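Local atomic coordinates of UDP-N-acetylglucosamine 4-epimerase (Bacillus cereus, PDB entry 3M2P), a protein that probably catalyses the 4-epimerisation of UDP-N-acetylglucosamine to UDP-N-acetylgalactosamine, and binds UDP. Residues 154-159 with 220-225; 103-108 with 211-216; 188-193 with 251-256. One frame throughout, in Å; residues are numbered along the deposited sequence.

Interactions 1 and 2 adjoin in the central sheet of the nucleotide-binding region, their centres about 8 Å apart. Strand 103-109 lies next to strand 154-164, and the two are joined by probable backbone hydrogen bonds such as that between Leu-158 N and Tyr-106 O at 2.9 Å. Helix 202-212, whose end enters interaction 2, is followed in the chain by strand 220-224 of interaction 1. Leu-14, which contacts UDP in this protein although none is bound to this chain, has its side chain about 8 Å from those of Leu-158 and Val-105. Interaction 3 is remote, with its centre about 35 Å from that of interaction 1 and 40 Å from that of interaction 2.

Interaction 1: residues 154-159 with 220-225; sequences CIKNLR and GTFNIG
Thr-221 sets its methyl group over one face of the Arg-159 guanidinium, with CG2 3.7 Å from NE of Arg-159. The arginine chain runs extended from CG to NE, which carries the flat group out alongside the neighbouring strand and under that methyl. Its nitrogens turn elsewhere: NE forms a salt bridge with Glu-141, and NH1 is hydrogen-bonded to the hydroxyl of Tyr-113, which helps to set the rotation of the guanidinium. The same torsion of Thr-221 (chi1 -60°) that puts CG2 toward the arginine sends OG1 toward Asn-157, where it lies 3.5 Å from CB of that residue.

Asn-157, Arg-159 and Thr-221 share one face of the central sheet of a Rossmann-type fold, in which strands 154-164 and 220-224 run parallel. Five backbone hydrogen bonds join them, alternating in direction; the straightest is Phe-222 N to Asn-157 O at 2.8 Å, with an N-H...O angle of 172°. CA-H...O contacts fill in between, as from the CA of Leu-158 to the O of Phe-222 at 3.5 Å.

On the other face lie Lys-156, Leu-158 and Phe-222. The phenyl ring receives the aliphatic part of the lysine at its edge, near the ring plane, CG of Lys-156 being 3.8 Å from CE1 of Phe-222. Beyond CG the lysine bends away, and its NZ is hydrogen-bonded to the O of Gln-215. Leu-158 instead reaches obliquely across to Ile-224, its CD2 branch 3.9 Å from CG1 of that isoleucine. Helices 202-212 and 268-273 cover this apolar patch, Val-209 meeting Leu-158 while Ala-270 packs on Ile-224.

Interaction 2: residues 103-108 with 211-216; sequences NIVYAS and YALKQE
Asn-103, a strand residue, has its whole carboxamide lodged in the irregular bend of chain that follows helix 202-212. The amide group presses on the backbone of Glu-216, where CG of Asn-103 comes 3.4 Å from CA of Glu-216, and the two CA atoms are 4.8 Å apart. A torsion that holds CG opposite the backbone N (chi1 -162°) swings the amide out from the strand and into this bend. The carbonyl of Leu-213 faces the same amide from the other part of the bend, so the group is lodged among peptide atoms. Glu-216 meets it with its backbone and CB, not with its carboxylate. From there the glutamate chain extends away, and its carboxylate plane stands 75° from that of the amide.

The bend owes its shape to an inverse gamma turn centred on Gln-215, which brings Glu-216 N within 3.1 Å of Lys-214 O in a weak hydrogen bond. The bond from Gln-215 N back to the O of Ala-212 is weak as well. From strand 154-164, Lys-156 NZ adds a hydrogen bond to Gln-215 O.

Two residues along the strand, the contact becomes apolar. Val-105 uses its CG2 branch for all of it, 3.8 Å from CG of Leu-213, the two side chains crossing at about a right angle. The same branch reaches CB of Ala-212 at 4.2 Å, so one methyl touches two successive residues, Ala-212 and Leu-213.

Leu-213 also packs on Ala-65 and Val-67 of strand 65-68, and Val-209 of the helix touches Leu-158 of strand 154-164. Helix 202-212 and the bend after it lie over three adjacent parallel strands of the central sheet, with 103-109 in the middle.

Interaction 3: residues 188-193 with 251-256; sequences TLHANS and VKNPNA
Leu-189 and Val-251 form the tighter part of this contact, paired as parallel strand residues with their CA atoms 4.9 Å apart. The O of Leu-189 receives the N-H of Lys-252 at 3.1 Å and also meets the CA of Val-251 in a CA-H...O contact. The two side chains fall on one face of the pair. Val-251 holds CG1 opposite its backbone N (chi1 179°), which directs that methyl along the partner chain to the CA of Ala-191, 3.9 Å away. Ala-191 is buried, and within the two segments its methyl meets mainly backbone: the loop of residues 253-256 curls round it, with O of Asn-255 3.6 Å from CB of Ala-191. The same carbonyl takes a long, weak hydrogen bond from the N of Asn-192.

Toward the solvent the fit is looser and rests on side chains at the surface. His-190 turns its imidazole toward Asn-253, whose amide end lies over one face of the ring, offset toward the rim, with the two planes 77° apart. A weak backbone bond from Asn-253 N to His-190 O, 3.0 Å long, accompanies this approach. Farther out, Lys-252 passes its aliphatic chain beside Thr-188, its CD 3.7 Å from OG1 of Thr-188. Several residues on this side, among them His-190 and Lys-252, also touch crystal neighbours.

After Asn-253 the pairing is interrupted, since the loop through Pro-254 takes two extra residues before Asn-192 and Ala-256 meet in a single bridge. The arrangement is the end of a small two-stranded parallel sheet, 187-189 with 249-251, separate from the Rossmann-type sheet; such outlying elements are consistent with the smaller, substrate-binding part of extended short-chain dehydrogenases/reductases.

Interaction 1: residues 154-159 with 220-225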
loop_
_atom_site.group_PDB
_atom_site.type_symbol
_atom_site.label_atom_id
_atom_site.label_comp_id
_atom_site.label_asym_id
_atom_site.label_seq_id
_atom_site.Cartn_x
_atom_site.Cartn_y
_atom_site.Cartn_z
ATOM N N CYS A 154 5.174 14.934 -12.605
ATOM C CA CYS A 154 5.895 13.839 -13.264
ATOM C C CYS A 154 6.700 12.962 -12.308
ATOM O O CYS A 154 7.931 12.969 -12.323
ATOM C CB CYS A 154 6.779 14.364 -14.393
ATOM S SG CYS A 154 5.858 15.047 -15.799
ATOM N N ILE A 155 5.985 12.177 -11.509
ATOM C CA ILE A 155 6.595 11.423 -10.431
ATOM C C ILE A 155 7.055 10.018 -10.846
ATOM O O ILE A 155 6.262 9.189 -11.290
ATOM C CB ILE A 155 5.649 11.334 -9.206
ATOM C CG1 ILE A 155 5.439 12.714 -8.575
ATOM C CG2 ILE A 155 6.202 10.370 -8.182
ATOM C CD1 ILE A 155 4.209 12.799 -7.694
ATOM N N LYS A 156 8.352 9.771 -10.679
ATOM C CA LYS A 156 8.951 8.472 -10.932
ATOM C C LYS A 156 9.250 7.740 -9.621
ATOM O O LYS A 156 10.187 8.096 -8.909
ATOM C CB LYS A 156 10.239 8.646 -11.733
ATOM C CG LYS A 156 10.013 8.892 -13.214
ATOM C CD LYS A 156 11.108 9.758 -13.809
ATOM C CE LYS A 156 11.426 10.901 -12.872
ATOM N NZ LYS A 156 11.355 12.198 -13.594
ATOM N N ASN A 157 8.445 6.722 -9.314
ATOM C CA ASN A 157 8.642 5.873 -8.143
ATOM C C ASN A 157 9.732 4.827 -8.369
ATOM O O ASN A 157 9.653 4.024 -9.301
ATOM C CB ASN A 157 7.341 5.160 -7.799
ATOM C CG ASN A 157 6.245 6.112 -7.410
ATOM O OD1 ASN A 157 5.092 5.941 -7.797
ATOM N ND2 ASN A 157 6.595 7.122 -6.635
ATOM N N LEU A 158 10.740 4.828 -7.505
ATOM C CA LEU A 158 11.858 3.903 -7.621
ATOM C C LEU A 158 11.821 2.846 -6.527
ATOM O O LEU A 158 12.155 3.130 -5.382
ATOM C CB LEU A 158 13.178 4.668 -7.509
ATOM C CG LEU A 158 13.445 5.782 -8.514
ATOM C CD1 LEU A 158 14.817 6.384 -8.288
ATOM C CD2 LEU A 158 13.319 5.234 -9.915
ATOM N N ARG A 159 11.426 1.627 -6.864
ATOM C CA ARG A 159 11.471 0.540 -5.886
ATOM C C ARG A 159 12.892 -0.018 -5.690
ATOM O O ARG A 159 13.269 -1.004 -6.319
ATOM C CB ARG A 159 10.490 -0.569 -6.265
ATOM C CG ARG A 159 9.061 -0.114 -6.220
ATOM C CD ARG A 159 8.112 -1.162 -6.723
ATOM N NE ARG A 159 6.727 -0.767 -6.486
ATOM C CZ ARG A 159 5.682 -1.264 -7.144
ATOM N NH1 ARG A 159 5.860 -2.177 -8.096
ATOM N NH2 ARG A 159 4.453 -0.857 -6.852
ATOM N N GLY A 220 6.137 7.107 -13.776
ATOM C CA GLY A 220 5.834 5.695 -13.614
ATOM C C GLY A 220 6.511 5.011 -12.423
ATOM O O GLY A 220 6.929 5.645 -11.455
ATOM N N THR A 221 6.624 3.690 -12.501
ATOM C CA THR A 221 7.251 2.932 -11.427
ATOM C C THR A 221 8.319 1.919 -11.895
ATOM O O THR A 221 8.071 1.072 -12.754
ATOM C CB THR A 221 6.180 2.299 -10.556
ATOM O OG1 THR A 221 5.389 3.358 -10.013
ATOM C CG2 THR A 221 6.800 1.512 -9.419
ATOM N N PHE A 222 9.512 2.030 -11.320
ATOM C CA PHE A 222 10.635 1.220 -11.751
ATOM C C PHE A 222 11.334 0.455 -10.608
ATOM O O PHE A 222 11.563 1.015 -9.539
ATOM C CB PHE A 222 11.652 2.108 -12.457
ATOM C CG PHE A 222 11.046 3.061 -13.445
ATOM C CD1 PHE A 222 10.635 4.319 -13.049
ATOM C CD2 PHE A 222 10.920 2.714 -14.775
ATOM C CE1 PHE A 222 10.100 5.192 -13.950
ATOM C CE2 PHE A 222 10.374 3.591 -15.687
ATOM C CZ PHE A 222 9.972 4.825 -15.277
ATOM N N ASN A 223 11.671 -0.817 -10.842
ATOM C CA ASN A 223 12.526 -1.557 -9.922
ATOM C C ASN A 223 13.947 -1.078 -10.135
ATOM O O ASN A 223 14.428 -1.061 -11.266
ATOM C CB ASN A 223 12.492 -3.062 -10.204
ATOM C CG ASN A 223 11.142 -3.685 -9.953
ATOM O OD1 ASN A 223 10.857 -4.786 -10.428
ATOM N ND2 ASN A 223 10.302 -2.995 -9.207
ATOM N N ILE A 224 14.626 -0.684 -9.068
ATOM C CA ILE A 224 16.052 -0.404 -9.175
ATOM C C ILE A 224 16.859 -1.446 -8.401
ATOM O O ILE A 224 17.246 -1.223 -7.253
ATOM C CB ILE A 224 16.435 1.017 -8.701
ATOM C CG1 ILE A 224 15.543 2.083 -9.349
ATOM C CG2 ILE A 224 17.898 1.280 -9.009
ATOM C CD1 ILE A 224 15.765 2.288 -10.838
ATOM N N GLY A 225 17.098 -2.590 -9.040
ATOM C CA GLY A 225 17.927 -3.640 -8.476
ATOM C C GLY A 225 19.344 -3.620 -9.023
ATOM O O GLY A 225 19.659 -2.857 -9.934
#

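Interaction 2: residues 103-108 with 211-216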
loop_
_atom_site.group_PDB
_atom_site.type_symbol
_atom_site.label_atom_id
_atom_site.label_comp_id
_atom_site.label_asym_id
_atom_site.label_seq_id
_atom_site.Cartn_x
_atom_site.Cartn_y
_atom_site.Cartn_z
ATOM N N ASN A 103 9.206 17.344 -12.265
ATOM C CA ASN A 103 10.290 16.357 -12.263
ATOM C C ASN A 103 10.668 15.903 -10.853
ATOM O O ASN A 103 11.560 16.474 -10.220
ATOM C CB ASN A 103 11.529 16.889 -12.980
ATOM C CG ASN A 103 12.482 15.782 -13.370
ATOM O OD1 ASN A 103 13.631 16.020 -13.769
ATOM N ND2 ASN A 103 12.003 14.553 -13.264
ATOM N N ILE A 104 9.992 14.859 -10.379
ATOM C CA ILE A 104 10.125 14.387 -9.009
ATOM C C ILE A 104 10.523 12.919 -8.974
ATOM O O ILE A 104 10.052 12.132 -9.781
ATOM C CB ILE A 104 8.787 14.537 -8.279
ATOM C CG1 ILE A 104 8.370 16.002 -8.238
ATOM C CG2 ILE A 104 8.860 13.968 -6.879
ATOM C CD1 ILE A 104 6.886 16.171 -8.120
ATOM N N VAL A 105 11.393 12.552 -8.039
ATOM C CA VAL A 105 11.742 11.150 -7.802
ATOM C C VAL A 105 11.324 10.710 -6.403
ATOM O O VAL A 105 11.652 11.369 -5.423
ATOM C CB VAL A 105 13.251 10.941 -7.891
ATOM C CG1 VAL A 105 13.619 9.585 -7.309
ATOM C CG2 VAL A 105 13.730 11.095 -9.327
ATOM N N TYR A 106 10.606 9.600 -6.298
ATOM C CA TYR A 106 10.221 9.083 -4.984
ATOM C C TYR A 106 10.980 7.817 -4.671
ATOM O O TYR A 106 11.148 6.976 -5.545
ATOM C CB TYR A 106 8.723 8.773 -4.918
ATOM C CG TYR A 106 8.314 8.168 -3.595
ATOM C CD1 TYR A 106 8.383 8.916 -2.423
ATOM C CD2 TYR A 106 7.881 6.854 -3.508
ATOM C CE1 TYR A 106 8.019 8.385 -1.210
ATOM C CE2 TYR A 106 7.520 6.309 -2.294
ATOM C CZ TYR A 106 7.587 7.085 -1.147
ATOM O OH TYR A 106 7.230 6.558 0.075
ATOM N N ALA A 107 11.422 7.653 -3.429
ATOM C CA ALA A 107 12.094 6.413 -3.061
ATOM C C ALA A 107 11.108 5.404 -2.508
ATOM O O ALA A 107 10.642 5.540 -1.374
ATOM C CB ALA A 107 13.205 6.672 -2.066
ATOM N N SER A 108 10.786 4.399 -3.318
ATOM C CA SER A 108 9.981 3.272 -2.862
ATOM C C SER A 108 10.885 2.070 -2.540
ATOM O O SER A 108 12.100 2.230 -2.365
ATOM C CB SER A 108 8.921 2.906 -3.888
ATOM O OG SER A 108 7.906 2.115 -3.305
ATOM N N TYR A 211 19.695 9.351 -13.221
ATOM C CA TYR A 211 19.218 8.963 -14.549
ATOM C C TYR A 211 17.718 9.101 -14.714
ATOM O O TYR A 211 17.231 9.310 -15.823
ATOM C CB TYR A 211 19.628 7.532 -14.878
ATOM C CG TYR A 211 21.042 7.436 -15.356
ATOM C CD1 TYR A 211 22.076 7.969 -14.598
ATOM C CD2 TYR A 211 21.353 6.821 -16.562
ATOM C CE1 TYR A 211 23.393 7.886 -15.019
ATOM C CE2 TYR A 211 22.675 6.735 -16.999
ATOM C CZ TYR A 211 23.690 7.272 -16.218
ATOM O OH TYR A 211 25.004 7.207 -16.618
ATOM N N ALA A 212 16.991 8.952 -13.612
ATOM C CA ALA A 212 15.541 9.096 -13.620
ATOM C C ALA A 212 15.212 10.578 -13.663
ATOM O O ALA A 212 14.193 10.987 -14.212
ATOM C CB ALA A 212 14.925 8.436 -12.382
ATOM N N LEU A 213 16.087 11.384 -13.075
ATOM C CA LEU A 213 15.910 12.824 -13.095
ATOM C C LEU A 213 16.161 13.364 -14.506
ATOM O O LEU A 213 15.880 14.531 -14.797
ATOM C CB LEU A 213 16.842 13.486 -12.077
ATOM C CG LEU A 213 16.323 13.584 -10.646
ATOM C CD1 LEU A 213 17.436 14.005 -9.704
ATOM C CD2 LEU A 213 15.153 14.539 -10.566
ATOM N N LYS A 214 16.689 12.503 -15.374
ATOM C CA LYS A 214 16.969 12.857 -16.758
ATOM C C LYS A 214 15.701 12.789 -17.589
ATOM O O LYS A 214 15.543 13.550 -18.545
ATOM C CB LYS A 214 18.031 11.926 -17.351
ATOM C CG LYS A 214 19.437 12.265 -16.911
ATOM C CD LYS A 214 20.469 11.242 -17.355
ATOM C CE LYS A 214 21.867 11.787 -17.031
ATOM N NZ LYS A 214 22.936 10.759 -16.868
ATOM N N GLN A 215 14.803 11.872 -17.229
ATOM C CA GLN A 215 13.526 11.749 -17.922
ATOM C C GLN A 215 12.486 12.637 -17.250
ATOM O O GLN A 215 11.520 12.149 -16.665
ATOM C CB GLN A 215 13.045 10.299 -17.956
ATOM C CG GLN A 215 14.103 9.298 -18.382
ATOM C CD GLN A 215 14.671 9.574 -19.754
ATOM O OE1 GLN A 215 13.967 10.028 -20.652
ATOM N NE2 GLN A 215 15.951 9.294 -19.927
ATOM N N GLU A 216 12.680 13.947 -17.368
ATOM C CA GLU A 216 11.909 14.901 -16.596
ATOM C C GLU A 216 10.403 14.867 -16.837
ATOM O O GLU A 216 9.625 15.344 -16.008
ATOM C CB GLU A 216 12.465 16.302 -16.788
ATOM C CG GLU A 216 12.361 16.845 -18.175
ATOM C CD GLU A 216 13.134 18.145 -18.312
ATOM O OE1 GLU A 216 14.001 18.407 -17.441
ATOM O OE2 GLU A 216 12.879 18.902 -19.278
#

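Interaction 3: residues 188-193 with 251-256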
loop_
_atom_site.group_PDB
_atom_site.type_symbol
_atom_site.label_atom_id
_atom_site.label_comp_id
_atom_site.label_asym_id
_atom_site.label_seq_id
_atom_site.Cartn_x
_atom_site.Cartn_y
_atom_site.Cartn_z
ATOM N N THR A 188 29.147 -14.775 12.032
ATOM C CA THR A 188 28.293 -15.931 12.285
ATOM C C THR A 188 26.986 -15.809 11.515
ATOM O O THR A 188 26.586 -14.713 11.127
ATOM C CB THR A 188 27.978 -16.101 13.784
ATOM O OG1 THR A 188 27.298 -14.938 14.269
ATOM C CG2 THR A 188 29.245 -16.300 14.580
ATOM N N LEU A 189 26.332 -16.942 11.286
ATOM C CA LEU A 189 25.024 -16.967 10.659
ATOM C C LEU A 189 24.178 -17.880 11.504
ATOM O O LEU A 189 24.570 -19.017 11.723
ATOM C CB LEU A 189 25.128 -17.543 9.247
ATOM C CG LEU A 189 25.832 -16.731 8.149
ATOM C CD1 LEU A 189 26.139 -17.619 6.975
ATOM C CD2 LEU A 189 25.004 -15.545 7.697
ATOM N N HIS A 190 23.032 -17.410 11.986
ATOM C CA HIS A 190 22.194 -18.240 12.852
ATOM C C HIS A 190 22.074 -19.669 12.342
ATOM O O HIS A 190 22.305 -20.625 13.079
ATOM C CB HIS A 190 20.789 -17.660 13.037
ATOM C CG HIS A 190 19.948 -18.443 14.002
ATOM N ND1 HIS A 190 18.978 -19.334 13.595
ATOM C CD2 HIS A 190 19.964 -18.496 15.355
ATOM C CE1 HIS A 190 18.423 -19.894 14.655
ATOM N NE2 HIS A 190 19.003 -19.402 15.735
ATOM N N ALA A 191 21.684 -19.801 11.083
ATOM C CA ALA A 191 21.698 -21.089 10.400
ATOM C C ALA A 191 22.021 -20.853 8.926
ATOM O O ALA A 191 22.218 -19.714 8.511
ATOM C CB ALA A 191 20.365 -21.800 10.559
ATOM N N ASN A 192 22.100 -21.921 8.141
ATOM C CA ASN A 192 22.275 -21.773 6.704
ATOM C C ASN A 192 20.953 -21.485 6.024
ATOM O O ASN A 192 19.905 -21.938 6.476
ATOM C CB ASN A 192 22.882 -23.032 6.107
ATOM C CG ASN A 192 24.372 -22.938 5.968
ATOM O OD1 ASN A 192 24.907 -21.923 5.496
ATOM N ND2 ASN A 192 25.066 -24.000 6.370
ATOM N N SER A 193 20.998 -20.731 4.936
ATOM C CA SER A 193 19.774 -20.405 4.225
ATOM C C SER A 193 19.999 -20.459 2.740
ATOM O O SER A 193 21.091 -20.180 2.255
ATOM C CB SER A 193 19.239 -19.021 4.620
ATOM O OG SER A 193 17.833 -18.941 4.420
ATOM N N VAL A 251 28.777 -20.957 11.427
ATOM C CA VAL A 251 27.340 -21.186 11.394
ATOM C C VAL A 251 26.889 -21.772 12.741
ATOM O O VAL A 251 27.215 -22.920 13.078
ATOM C CB VAL A 251 26.930 -22.091 10.225
ATOM C CG1 VAL A 251 25.428 -22.314 10.239
ATOM C CG2 VAL A 251 27.352 -21.464 8.916
ATOM N N LYS A 252 26.150 -20.966 13.507
ATOM C CA LYS A 252 25.759 -21.300 14.880
ATOM C C LYS A 252 24.928 -22.582 15.041
ATOM O O LYS A 252 25.153 -23.343 15.978
ATOM C CB LYS A 252 25.039 -20.112 15.534
ATOM C CG LYS A 252 25.962 -18.947 15.895
ATOM C CD LYS A 252 25.231 -17.612 15.893
ATOM C CE LYS A 252 24.579 -17.300 17.219
ATOM N NZ LYS A 252 23.653 -16.121 17.136
ATOM N N ASN A 253 23.982 -22.817 14.137
ATOM C CA ASN A 253 23.065 -23.955 14.238
ATOM C C ASN A 253 22.953 -24.756 12.948
ATOM O O ASN A 253 23.128 -24.218 11.853
ATOM C CB ASN A 253 21.664 -23.479 14.620
ATOM C CG ASN A 253 21.581 -22.961 16.035
ATOM O OD1 ASN A 253 22.073 -23.589 16.975
ATOM N ND2 ASN A 253 20.934 -21.816 16.200
ATOM N N PRO A 254 22.657 -26.056 13.070
ATOM C CA PRO A 254 22.451 -26.884 11.874
ATOM C C PRO A 254 21.077 -26.629 11.274
ATOM O O PRO A 254 20.252 -25.982 11.919
ATOM C CB PRO A 254 22.538 -28.316 12.422
ATOM C CG PRO A 254 23.258 -28.182 13.731
ATOM C CD PRO A 254 22.789 -26.875 14.286
ATOM N N ASN A 255 20.851 -27.134 10.063
ATOM C CA ASN A 255 19.579 -26.994 9.346
ATOM C C ASN A 255 19.367 -25.635 8.696
ATOM O O ASN A 255 20.293 -24.822 8.588
ATOM C CB ASN A 255 18.379 -27.292 10.246
ATOM C CG ASN A 255 18.564 -28.541 11.062
ATOM O OD1 ASN A 255 19.030 -29.563 10.558
ATOM N ND2 ASN A 255 18.200 -28.467 12.342
ATOM N N ALA A 256 18.123 -25.413 8.275
ATOM C CA ALA A 256 17.691 -24.169 7.643
ATOM C C ALA A 256 17.264 -23.108 8.664
ATOM O O ALA A 256 16.571 -23.414 9.634
ATOM C CB ALA A 256 16.551 -24.455 6.684
#